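Local atomic coordinates of vacuolar-sorting protein BRO1 (Saccharomyces cerevisiae, PDB entry 1ZB1), a protein that helps concentrate and sort cargo proteins into multivesicular bodies and recruits the DOA4 deubiquitinase to endosomes, the chain here being its Bro1 domain. Residues E19-K24 against M95-Y100. Numbering follows the deposited sequence.
Sequences EKLDWK and MDFTWY
In the Bro1 domain segment E19-K24, which leads into helix 23-34, runs roughly antiparallel to strand 97-100, one half of a two-stranded antiparallel sheet with strand 112-115. One direct backbone hydrogen bond joins the two segments, from E19 N to T98 O at 3.1 Å. Water 1 extends this pairing: it accepts from T98 N and lies 2.8 Å from E19 O, to which it probably donates. Farther along, the chains part, and water 3 lies between K20 O and D96 O and probably bridges them.

Beside the backbone bond, the extended E19 side chain crosses T98 obliquely, with E19 CD 3.7 Å from T98 CG2. E19 CG sits at the edge of the Y100 ring, 3.7 Å from Y100 CE1. The carboxylate goes on to place E19 OE1 3.1 Å from Y100 OH, and OE1 also forms a salt bridge with K112 of strand 112-115.

The other end is largely apolar. L21 has CG anti to its backbone N (chi1 -174°), which sets L21 CD2 3.6 Å from F97 CE2 and CD1 by D96 O. M95 bends at chi2 and chi3, bringing CE over one face of the W23 six-membered ring, 4.0 Å from its centroid. This is a CH-pi contact, with SD oblique to the ring in a Met-aromatic contact. W23 CZ2 approaches the edge of the F97 ring, 4.0 Å from F97 CE2.

The chemistry thus changes along the contact. At the E19 end a direct bond and water 1 join the backbones, with R56 also bonding E19 O and T18 bonding T98 O. The buried side chains of L21, W23, M95 and F97 pack together where helix 23-34 begins.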
loop_
_atom_site.group_PDB
_atom_site.type_symbol
_atom_site.label_atom_id
_atom_site.label_comp_id
_atom_site.label_asym_id
_atom_site.label_seq_id
_atom_site.Cartn_x
_atom_site.Cartn_y
_atom_site.Cartn_z
ATOM N N GLU A 19 -1.288 23.579 -4.344
ATOM C CA GLU A 19 -1.129 25.003 -4.104
ATOM C C GLU A 19 -2.178 25.467 -3.105
ATOM O O GLU A 19 -3.277 24.915 -3.046
ATOM C CB GLU A 19 -1.267 25.794 -5.410
ATOM C CG GLU A 19 -0.109 25.549 -6.365
ATOM C CD GLU A 19 -0.059 26.536 -7.508
ATOM O OE1 GLU A 19 0.959 26.526 -8.236
ATOM O OE2 GLU A 19 -1.027 27.314 -7.680
ATOM N N LYS A 20 -1.826 26.467 -2.304
ATOM C CA LYS A 20 -2.758 27.006 -1.328
ATOM C C LYS A 20 -4.010 27.486 -2.066
ATOM O O LYS A 20 -3.921 28.238 -3.034
ATOM C CB LYS A 20 -2.091 28.153 -0.563
ATOM C CG LYS A 20 -3.044 29.155 0.072
ATOM C CD LYS A 20 -3.994 28.521 1.068
ATOM C CE LYS A 20 -4.943 29.587 1.624
ATOM N NZ LYS A 20 -5.997 29.036 2.502
ATOM N N LEU A 21 -5.172 27.028 -1.618
ATOM C CA LEU A 21 -6.439 27.412 -2.234
ATOM C C LEU A 21 -7.201 28.299 -1.250
ATOM O O LEU A 21 -7.288 27.981 -0.064
ATOM C CB LEU A 21 -7.260 26.159 -2.538
ATOM C CG LEU A 21 -8.576 26.274 -3.309
ATOM C CD1 LEU A 21 -8.286 26.442 -4.799
ATOM C CD2 LEU A 21 -9.397 25.005 -3.090
ATOM N N ASP A 22 -7.752 29.407 -1.728
ATOM C CA ASP A 22 -8.500 30.295 -0.840
ATOM C C ASP A 22 -9.996 30.017 -0.938
ATOM O O ASP A 22 -10.680 30.567 -1.800
ATOM C CB ASP A 22 -8.215 31.763 -1.185
ATOM C CG ASP A 22 -8.864 32.730 -0.204
ATOM O OD1 ASP A 22 -8.516 33.928 -0.226
ATOM O OD2 ASP A 22 -9.724 32.295 0.587
ATOM N N TRP A 23 -10.501 29.158 -0.050
ATOM C CA TRP A 23 -11.919 28.823 -0.053
ATOM C C TRP A 23 -12.793 30.043 0.260
ATOM O O TRP A 23 -13.892 30.161 -0.268
ATOM C CB TRP A 23 -12.227 27.707 0.958
ATOM C CG TRP A 23 -12.221 26.313 0.373
ATOM C CD1 TRP A 23 -11.267 25.352 0.548
ATOM C CD2 TRP A 23 -13.230 25.729 -0.462
ATOM N NE1 TRP A 23 -11.622 24.198 -0.123
ATOM C CE2 TRP A 23 -12.820 24.404 -0.751
ATOM C CE3 TRP A 23 -14.441 26.195 -0.992
ATOM C CZ2 TRP A 23 -13.582 23.539 -1.549
ATOM C CZ3 TRP A 23 -15.199 25.330 -1.787
ATOM C CH2 TRP A 23 -14.763 24.018 -2.054
ATOM N N LYS A 24 -12.310 30.937 1.121
ATOM C CA LYS A 24 -13.075 32.133 1.471
ATOM C C LYS A 24 -13.298 33.005 0.236
ATOM O O LYS A 24 -14.432 33.326 -0.115
ATOM C CB LYS A 24 -12.351 32.934 2.560
ATOM C CG LYS A 24 -12.163 32.165 3.859
ATOM C CD LYS A 24 -11.325 32.934 4.876
ATOM C CE LYS A 24 -12.080 34.122 5.442
ATOM N NZ LYS A 24 -11.283 34.856 6.471
ATOM N N MET A 95 -13.491 26.430 -8.557
ATOM C CA MET A 95 -12.406 26.445 -7.587
ATOM C C MET A 95 -11.163 26.001 -8.349
ATOM O O MET A 95 -11.211 25.020 -9.094
ATOM C CB MET A 95 -12.689 25.467 -6.445
ATOM C CG MET A 95 -13.946 25.789 -5.647
ATOM S SD MET A 95 -13.916 27.458 -4.996
ATOM C CE MET A 95 -12.466 27.391 -3.936
ATOM N N ASP A 96 -10.056 26.714 -8.175
ATOM C CA ASP A 96 -8.836 26.355 -8.883
ATOM C C ASP A 96 -8.014 25.275 -8.175
ATOM O O ASP A 96 -6.891 25.527 -7.750
ATOM C CB ASP A 96 -7.957 27.591 -9.113
ATOM C CG ASP A 96 -8.550 28.558 -10.132
ATOM O OD1 ASP A 96 -9.225 28.105 -11.084
ATOM O OD2 ASP A 96 -8.318 29.774 -9.986
ATOM N N PHE A 97 -8.579 24.078 -8.065
ATOM C CA PHE A 97 -7.904 22.941 -7.440
ATOM C C PHE A 97 -6.626 22.659 -8.243
ATOM O O PHE A 97 -6.692 22.262 -9.418
ATOM C CB PHE A 97 -8.823 21.714 -7.475
ATOM C CG PHE A 97 -10.136 21.903 -6.743
ATOM C CD1 PHE A 97 -11.342 21.575 -7.359
ATOM C CD2 PHE A 97 -10.159 22.338 -5.418
ATOM C CE1 PHE A 97 -12.556 21.673 -6.667
ATOM C CE2 PHE A 97 -11.363 22.439 -4.713
ATOM C CZ PHE A 97 -12.562 22.106 -5.333
ATOM N N THR A 98 -5.473 22.849 -7.609
ATOM C CA THR A 98 -4.187 22.668 -8.279
ATOM C C THR A 98 -3.271 21.655 -7.593
ATOM O O THR A 98 -2.820 21.871 -6.459
ATOM C CB THR A 98 -3.465 24.041 -8.390
ATOM O OG1 THR A 98 -4.317 24.965 -9.085
ATOM C CG2 THR A 98 -2.136 23.911 -9.135
ATOM N N TRP A 99 -2.990 20.552 -8.286
ATOM C CA TRP A 99 -2.134 19.493 -7.738
ATOM C C TRP A 99 -0.915 19.124 -8.579
ATOM O O TRP A 99 -0.984 19.067 -9.810
ATOM C CB TRP A 99 -2.948 18.214 -7.495
ATOM C CG TRP A 99 -3.994 18.362 -6.431
ATOM C CD1 TRP A 99 -5.234 18.908 -6.570
ATOM C CD2 TRP A 99 -3.868 17.994 -5.054
ATOM N NE1 TRP A 99 -5.895 18.904 -5.359
ATOM C CE2 TRP A 99 -5.076 18.349 -4.412
ATOM C CE3 TRP A 99 -2.848 17.397 -4.295
ATOM C CZ2 TRP A 99 -5.296 18.127 -3.047
ATOM C CZ3 TRP A 99 -3.071 17.175 -2.929
ATOM C CH2 TRP A 99 -4.286 17.541 -2.325
ATOM N N TYR A 100 0.192 18.850 -7.892
ATOM C CA TYR A 100 1.443 18.452 -8.530
ATOM C C TYR A 100 1.591 16.930 -8.518
ATOM O O TYR A 100 1.099 16.254 -7.612
ATOM C CB TYR A 100 2.650 19.038 -7.778
ATOM C CG TYR A 100 2.834 20.536 -7.884
ATOM C CD1 TYR A 100 2.068 21.419 -7.117
ATOM C CD2 TYR A 100 3.806 21.073 -8.734
ATOM C CE1 TYR A 100 2.271 22.803 -7.192
ATOM C CE2 TYR A 100 4.013 22.450 -8.819
ATOM C CZ TYR A 100 3.250 23.305 -8.047
ATOM O OH TYR A 100 3.478 24.655 -8.122
HETATM O O HOH W 1 -4.999 24.347 -5.147
HETATM O O HOH W 2 -3.603 27.639 -9.895
HETATM O O HOH W 3 -4.856 27.319 -5.981
#